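Local coordinates for protein galactose-1-phosphate uridylyltransferase (Pyrobaculum aerophilum str. IM2, PDB 6K9Z) that probably transfers uridylyl groups between UDP-glucose and hexose 1-phosphates, and binds UDP together with zinc and iron ions, at residues 107-112 and 120-125; 278-283 and 291-296. The protein carries 1 engineered substitution. One frame throughout, in Å; residues are numbered along the deposited sequence.

Interaction 1 (107-112 and 120-125)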
loop_
_atom_site.group_PDB
_atom_site.type_symbol
_atom_site.label_atom_id
_atom_site.label_comp_id
_atom_site.label_asym_id
_atom_site.label_seq_id
_atom_site.Cartn_x
_atom_site.Cartn_y
_atom_site.Cartn_z
ATOM N N ALA A 107 -11.505 -13.499 -19.613
ATOM C CA ALA A 107 -11.366 -12.770 -20.885
ATOM C C ALA A 107 -12.777 -12.502 -21.475
ATOM O O ALA A 107 -12.990 -11.416 -22.016
ATOM C CB ALA A 107 -10.457 -13.519 -21.816
ATOM N N GLU A 108 -13.681 -13.490 -21.445
ATOM C CA GLU A 108 -15.020 -13.319 -22.064
ATOM C C GLU A 108 -15.734 -12.179 -21.343
ATOM O O GLU A 108 -16.364 -11.358 -22.019
ATOM C CB GLU A 108 -15.851 -14.608 -22.035
ATOM C CG GLU A 108 -15.282 -15.667 -22.955
ATOM C CD GLU A 108 -15.923 -17.051 -22.887
ATOM O OE1 GLU A 108 -16.642 -17.362 -21.868
ATOM O OE2 GLU A 108 -15.686 -17.829 -23.844
ATOM N N ALA A 109 -15.615 -12.137 -20.015
ATOM C CA ALA A 109 -16.210 -11.069 -19.173
ATOM C C ALA A 109 -15.619 -9.734 -19.637
ATOM O O ALA A 109 -16.397 -8.750 -19.738
ATOM C CB ALA A 109 -15.962 -11.310 -17.708
ATOM N N GLN A 110 -14.297 -9.673 -19.892
ATOM C CA GLN A 110 -13.687 -8.390 -20.310
ATOM C C GLN A 110 -14.221 -7.992 -21.682
ATOM O O GLN A 110 -14.390 -6.784 -21.914
ATOM C CB GLN A 110 -12.160 -8.481 -20.298
ATOM C CG GLN A 110 -11.504 -7.177 -20.715
ATOM C CD GLN A 110 -10.021 -7.202 -20.474
ATOM O OE1 GLN A 110 -9.568 -7.834 -19.510
ATOM N NE2 GLN A 110 -9.263 -6.519 -21.328
ATOM N N ARG A 111 -14.443 -8.950 -22.582
ATOM C CA ARG A 111 -14.936 -8.587 -23.939
ATOM C C ARG A 111 -16.303 -7.916 -23.790
ATOM O O ARG A 111 -16.590 -6.979 -24.551
ATOM C CB ARG A 111 -14.941 -9.797 -24.875
ATOM C CG ARG A 111 -13.586 -10.041 -25.516
ATOM C CD ARG A 111 -13.536 -11.023 -26.668
ATOM N NE ARG A 111 -12.167 -11.505 -26.706
ATOM C CZ ARG A 111 -11.749 -12.611 -26.109
ATOM N NH1 ARG A 111 -12.610 -13.371 -25.455
ATOM N NH2 ARG A 111 -10.478 -12.958 -26.176
ATOM N N LYS A 112 -17.105 -8.412 -22.847
ATOM C CA LYS A 112 -18.447 -7.838 -22.564
ATOM C C LYS A 112 -18.227 -6.407 -22.059
ATOM O O LYS A 112 -18.934 -5.473 -22.560
ATOM C CB LYS A 112 -19.234 -8.786 -21.650
ATOM C CG LYS A 112 -20.579 -8.276 -21.161
ATOM C CD LYS A 112 -21.694 -9.333 -21.111
ATOM C CE LYS A 112 -23.049 -8.730 -20.739
ATOM N NZ LYS A 112 -22.926 -7.833 -19.549
ATOM N N ALA A 120 -14.146 2.198 -17.804
ATOM C CA ALA A 120 -12.779 2.688 -18.101
ATOM C C ALA A 120 -11.723 1.597 -17.894
ATOM O O ALA A 120 -10.645 1.629 -18.537
ATOM C CB ALA A 120 -12.465 3.896 -17.254
ATOM N N TYR A 121 -11.972 0.642 -17.001
ATOM C CA TYR A 121 -10.914 -0.296 -16.559
ATOM C C TYR A 121 -11.525 -1.623 -16.117
ATOM O O TYR A 121 -12.566 -1.651 -15.441
ATOM C CB TYR A 121 -10.036 0.334 -15.464
ATOM C CG TYR A 121 -8.690 -0.320 -15.465
ATOM C CD1 TYR A 121 -7.695 0.107 -16.319
ATOM C CD2 TYR A 121 -8.437 -1.416 -14.630
ATOM C CE1 TYR A 121 -6.469 -0.529 -16.356
ATOM C CE2 TYR A 121 -7.214 -2.070 -14.675
ATOM C CZ TYR A 121 -6.256 -1.650 -15.567
ATOM O OH TYR A 121 -5.040 -2.250 -15.642
ATOM N N PHE A 122 -10.828 -2.697 -16.458
ATOM C CA PHE A 122 -11.153 -4.062 -16.010
ATOM C C PHE A 122 -10.000 -4.482 -15.099
ATOM O O PHE A 122 -8.900 -4.766 -15.613
ATOM C CB PHE A 122 -11.365 -4.967 -17.222
ATOM C CG PHE A 122 -11.822 -6.369 -16.890
ATOM C CD1 PHE A 122 -10.896 -7.338 -16.521
ATOM C CD2 PHE A 122 -13.154 -6.733 -17.069
ATOM C CE1 PHE A 122 -11.310 -8.651 -16.300
ATOM C CE2 PHE A 122 -13.550 -8.050 -16.885
ATOM C CZ PHE A 122 -12.611 -9.022 -16.531
ATOM N N LEU A 123 -10.241 -4.532 -13.784
ATOM C CA LEU A 123 -9.204 -4.886 -12.797
ATOM C C LEU A 123 -9.479 -6.316 -12.289
ATOM O O LEU A 123 -10.459 -6.509 -11.526
ATOM C CB LEU A 123 -9.203 -3.915 -11.616
ATOM C CG LEU A 123 -8.146 -4.233 -10.544
ATOM C CD1 LEU A 123 -6.731 -3.980 -11.078
ATOM C CD2 LEU A 123 -8.375 -3.404 -9.292
ATOM N N PHE A 124 -8.616 -7.267 -12.644
ATOM C CA PHE A 124 -8.648 -8.665 -12.139
ATOM C C PHE A 124 -7.588 -8.810 -11.042
ATOM O O PHE A 124 -6.419 -8.444 -11.300
ATOM C CB PHE A 124 -8.372 -9.600 -13.317
ATOM C CG PHE A 124 -8.270 -11.049 -12.965
ATOM C CD1 PHE A 124 -9.316 -11.697 -12.380
ATOM C CD2 PHE A 124 -7.172 -11.803 -13.340
ATOM C CE1 PHE A 124 -9.232 -13.019 -12.022
ATOM C CE2 PHE A 124 -7.100 -13.160 -13.027
ATOM C CZ PHE A 124 -8.134 -13.765 -12.351
ATOM N N PHE A 125 -7.955 -9.326 -9.875
ATOM C CA PHE A 125 -6.990 -9.507 -8.773
ATOM C C PHE A 125 -7.378 -10.719 -7.949
ATOM O O PHE A 125 -8.497 -11.202 -8.061
ATOM C CB PHE A 125 -6.820 -8.252 -7.917
ATOM C CG PHE A 125 -8.030 -7.823 -7.155
ATOM C CD1 PHE A 125 -9.018 -7.078 -7.777
ATOM C CD2 PHE A 125 -8.193 -8.192 -5.826
ATOM C CE1 PHE A 125 -10.120 -6.644 -7.059
ATOM C CE2 PHE A 125 -9.310 -7.797 -5.120
ATOM C CZ PHE A 125 -10.285 -7.030 -5.729
#
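Q110 lays its side chain across one face of the F122 ring, and this single overlap makes up most of the contact between helix 96-114 and strand 121-128. Its CB stands almost directly over the ring, 3.7 Å from the F122 centroid and only 10° off the ring normal, which defines a CH-pi contact. With CG anti to the backbone N (chi1 -180°) and an extended chain beyond, the glutamine runs along the ring, bringing OE1 to 3.3 Å from F122 CD1. The amide plane is inclined by 43° to the ring, so the two groups do not stack. At the outer part of the ring the helix backbone itself is close: F122 CE2 lies 3.4 Å from Q110 CA. A109 adds a lighter touch, its CB 4.1 Å from F122 CE2.

The packing thus tightens where F122 reaches the helix, among V106 and A113 of the same helix and I143 and I145 of the adjoining strand 140-146. By contrast, E108 and R111 lie on the exposed side of the helix and take no part in gripping the strand. The pairing illustrates how a helix is seated on one face of the large antiparallel sheet, here joined to its strand by a short connection within the N-terminal HIT-type domain.

No hydrogen bond crosses between the two segments, yet the amide is not left to apolar surroundings. OE1 accepts from Q253 NE2, which also donates to the F122 carbonyl oxygen, while Q110 NE2 bonds to E114. The chemistry therefore implies a divided role for Q110: its aliphatic carbons serve as an apolar lid on the ring, while hydrogen bonds at both ends of the amide would restrain its rotation.

Interaction 2 (278-283 and 291-296)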
loop_
_atom_site.group_PDB
_atom_site.type_symbol
_atom_site.label_atom_id
_atom_site.label_comp_id
_atom_site.label_asym_id
_atom_site.label_seq_id
_atom_site.Cartn_x
_atom_site.Cartn_y
_atom_site.Cartn_z
ATOM N N LYS A 278 8.562 -15.207 7.943
ATOM C CA LYS A 278 7.943 -14.056 8.665
ATOM C C LYS A 278 6.970 -13.306 7.748
ATOM O O LYS A 278 7.403 -12.850 6.692
ATOM C CB LYS A 278 9.039 -13.076 9.089
ATOM C CG LYS A 278 8.619 -11.984 10.057
ATOM C CD LYS A 278 9.744 -11.589 10.998
ATOM C CE LYS A 278 10.096 -12.703 11.974
ATOM N NZ LYS A 278 10.858 -12.209 13.149
ATOM N N LEU A 279 5.720 -13.140 8.183
ATOM C CA LEU A 279 4.726 -12.391 7.374
ATOM C C LEU A 279 5.168 -10.926 7.273
ATOM O O LEU A 279 5.606 -10.368 8.290
ATOM C CB LEU A 279 3.360 -12.506 8.055
ATOM C CG LEU A 279 2.213 -11.777 7.360
ATOM C CD1 LEU A 279 2.042 -12.271 5.933
ATOM C CD2 LEU A 279 0.918 -11.944 8.139
ATOM N N LYS A 280 5.028 -10.330 6.089
ATOM C CA LYS A 280 5.388 -8.906 5.872
ATOM C C LYS A 280 4.086 -8.103 5.835
ATOM O O LYS A 280 3.143 -8.549 5.165
ATOM C CB LYS A 280 6.170 -8.733 4.565
ATOM C CG LYS A 280 6.383 -7.294 4.117
ATOM C CD LYS A 280 7.478 -6.586 4.882
ATOM C CE LYS A 280 7.904 -5.275 4.255
ATOM N NZ LYS A 280 9.355 -5.254 3.958
ATOM N N HIS A 281 4.038 -6.989 6.566
ATOM C CA HIS A 281 2.821 -6.137 6.615
ATOM C C HIS A 281 3.122 -4.769 6.002
ATOM O O HIS A 281 4.179 -4.212 6.312
ATOM C CB HIS A 281 2.372 -5.921 8.066
ATOM C CG HIS A 281 1.846 -7.138 8.749
ATOM N ND1 HIS A 281 2.653 -7.970 9.492
ATOM C CD2 HIS A 281 0.600 -7.647 8.833
ATOM C CE1 HIS A 281 1.930 -8.949 9.991
ATOM N NE2 HIS A 281 0.668 -8.774 9.600
ATOM N N ALA A 282 2.243 -4.274 5.131
ATOM C CA ALA A 282 2.453 -2.909 4.606
ATOM C C ALA A 282 2.151 -1.983 5.790
ATOM O O ALA A 282 1.038 -2.081 6.334
ATOM C CB ALA A 282 1.514 -2.650 3.458
ATOM N N ALA A 283 3.096 -1.121 6.174
ATOM C CA ALA A 283 2.866 -0.261 7.359
ATOM C C ALA A 283 3.234 1.203 7.090
ATOM O O ALA A 283 2.878 1.723 6.022
ATOM C CB ALA A 283 3.580 -0.819 8.564
ATOM N N LEU A 291 7.336 4.076 0.447
ATOM C CA LEU A 291 8.733 3.601 0.511
ATOM C C LEU A 291 8.696 2.118 0.842
ATOM O O LEU A 291 7.912 1.703 1.748
ATOM C CB LEU A 291 9.400 4.431 1.606
ATOM C CG LEU A 291 10.837 4.847 1.489
ATOM C CD1 LEU A 291 11.161 5.495 0.135
ATOM C CD2 LEU A 291 11.188 5.788 2.664
ATOM N N PHE A 292 9.528 1.335 0.187
ATOM C CA PHE A 292 9.576 -0.116 0.383
ATOM C C PHE A 292 11.021 -0.523 0.788
ATOM O O PHE A 292 12.023 0.189 0.449
ATOM C CB PHE A 292 9.117 -0.758 -0.913
ATOM C CG PHE A 292 7.789 -0.222 -1.361
ATOM C CD1 PHE A 292 7.700 0.892 -2.159
ATOM C CD2 PHE A 292 6.624 -0.824 -0.926
ATOM C CE1 PHE A 292 6.464 1.416 -2.521
ATOM C CE2 PHE A 292 5.400 -0.305 -1.292
ATOM C CZ PHE A 292 5.321 0.804 -2.096
ATOM N N THR A 293 11.087 -1.615 1.565
ATOM C CA THR A 293 12.354 -2.179 2.093
ATOM C C THR A 293 12.435 -3.664 1.747
ATOM O O THR A 293 11.455 -4.393 1.830
ATOM C CB THR A 293 12.482 -1.895 3.592
ATOM O OG1 THR A 293 11.443 -2.598 4.277
ATOM C CG2 THR A 293 12.327 -0.426 3.923
ATOM N N LEU A 294 13.634 -4.102 1.410
ATOM C CA LEU A 294 13.941 -5.538 1.212
ATOM C C LEU A 294 15.143 -5.900 2.048
ATOM O O LEU A 294 16.120 -5.104 2.072
ATOM C CB LEU A 294 14.279 -5.828 -0.249
ATOM C CG LEU A 294 13.116 -5.761 -1.190
ATOM C CD1 LEU A 294 13.587 -6.029 -2.617
ATOM C CD2 LEU A 294 12.042 -6.750 -0.746
ATOM N N ASP A 295 15.071 -7.061 2.687
ATOM C CA ASP A 295 16.175 -7.546 3.532
ATOM C C ASP A 295 16.970 -8.587 2.746
ATOM O O ASP A 295 17.895 -9.177 3.334
ATOM C CB ASP A 295 15.635 -8.069 4.859
ATOM C CG ASP A 295 14.947 -9.413 4.761
ATOM O OD1 ASP A 295 14.802 -9.961 3.649
ATOM O OD2 ASP A 295 14.589 -9.915 5.841
ATOM N N THR A 296 16.590 -8.795 1.494
ATOM C CA THR A 296 17.214 -9.791 0.594
ATOM C C THR A 296 17.273 -9.210 -0.809
ATOM O O THR A 296 16.280 -8.601 -1.244
ATOM C CB THR A 296 16.438 -11.112 0.616
ATOM O OG1 THR A 296 16.319 -11.510 1.986
ATOM C CG2 THR A 296 17.148 -12.184 -0.174
HETATM O O HOH W 1 8.533 -2.737 2.135
#
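K280 and T293 meet across two backbones that stay well apart, the nearest CA atoms, those of K280 and L294, being 10.3 Å from each other. The gap is bridged by the lysine. Its chain leaves with CG anti to the backbone N, then bends at chi2 (78°) and again near its end, and comes up to T293 at about a right angle to that side chain. NZ makes two weak hydrogen bonds to the same residue, one to T293 O at 3.1 Å and one to T293 OG1 at 3.4 Å. The threonine hydroxyl sits between its own backbone N and carbonyl carbon (chi1 65°), on the side that faces the ammonium group. A water completes the link: it accepts a hydrogen bond from T293 N at 2.8 Å and a weak one from K280 NZ at 3.2 Å. A buried ammonium thus meets three oxygens, each through a weak bond, and the carbonyl would be expected to ease the burial of its charge. T293 also touches a bound UDP, so the lysine-threonine link lies beside a nucleotide.

Just beyond the strand, T296 OG1 donates to D295 OD1 over 2.7 Å, approaching from above the carboxylate plane.

The lysine spans from a loop to the strand that follows helix 284-289. Its backbone pairs with M272, while its side chain also rests on P201, R274 and E286, the last belonging to that helix. On the strand, F292 meets the W200 ring, and residues 291-294 form a parallel ladder with a strand of the second subunit, carrying the sheet across the dimer interface.

How the interactions relate
Interaction 1 belongs to the N-terminal domain and interaction 2 to the C-terminal one, on opposite sides of the chain's centre; their centres are 30 Å apart and their nearest atoms about 15 Å. The dimer brings such regions together: L123 and F125 of strand 121-128 pack on A289 and G284 of the second subunit, residues of the piece joining the two segments of interaction 2. The two differ in how near they come to nucleotide: the F122 side chain is about 8 Å from that of Y144, a UDP-binding residue, whereas the side chain of T293 lies about 4 Å from a bound UDP, probably one held mainly by the partner subunit. Both contacts touch the second subunit.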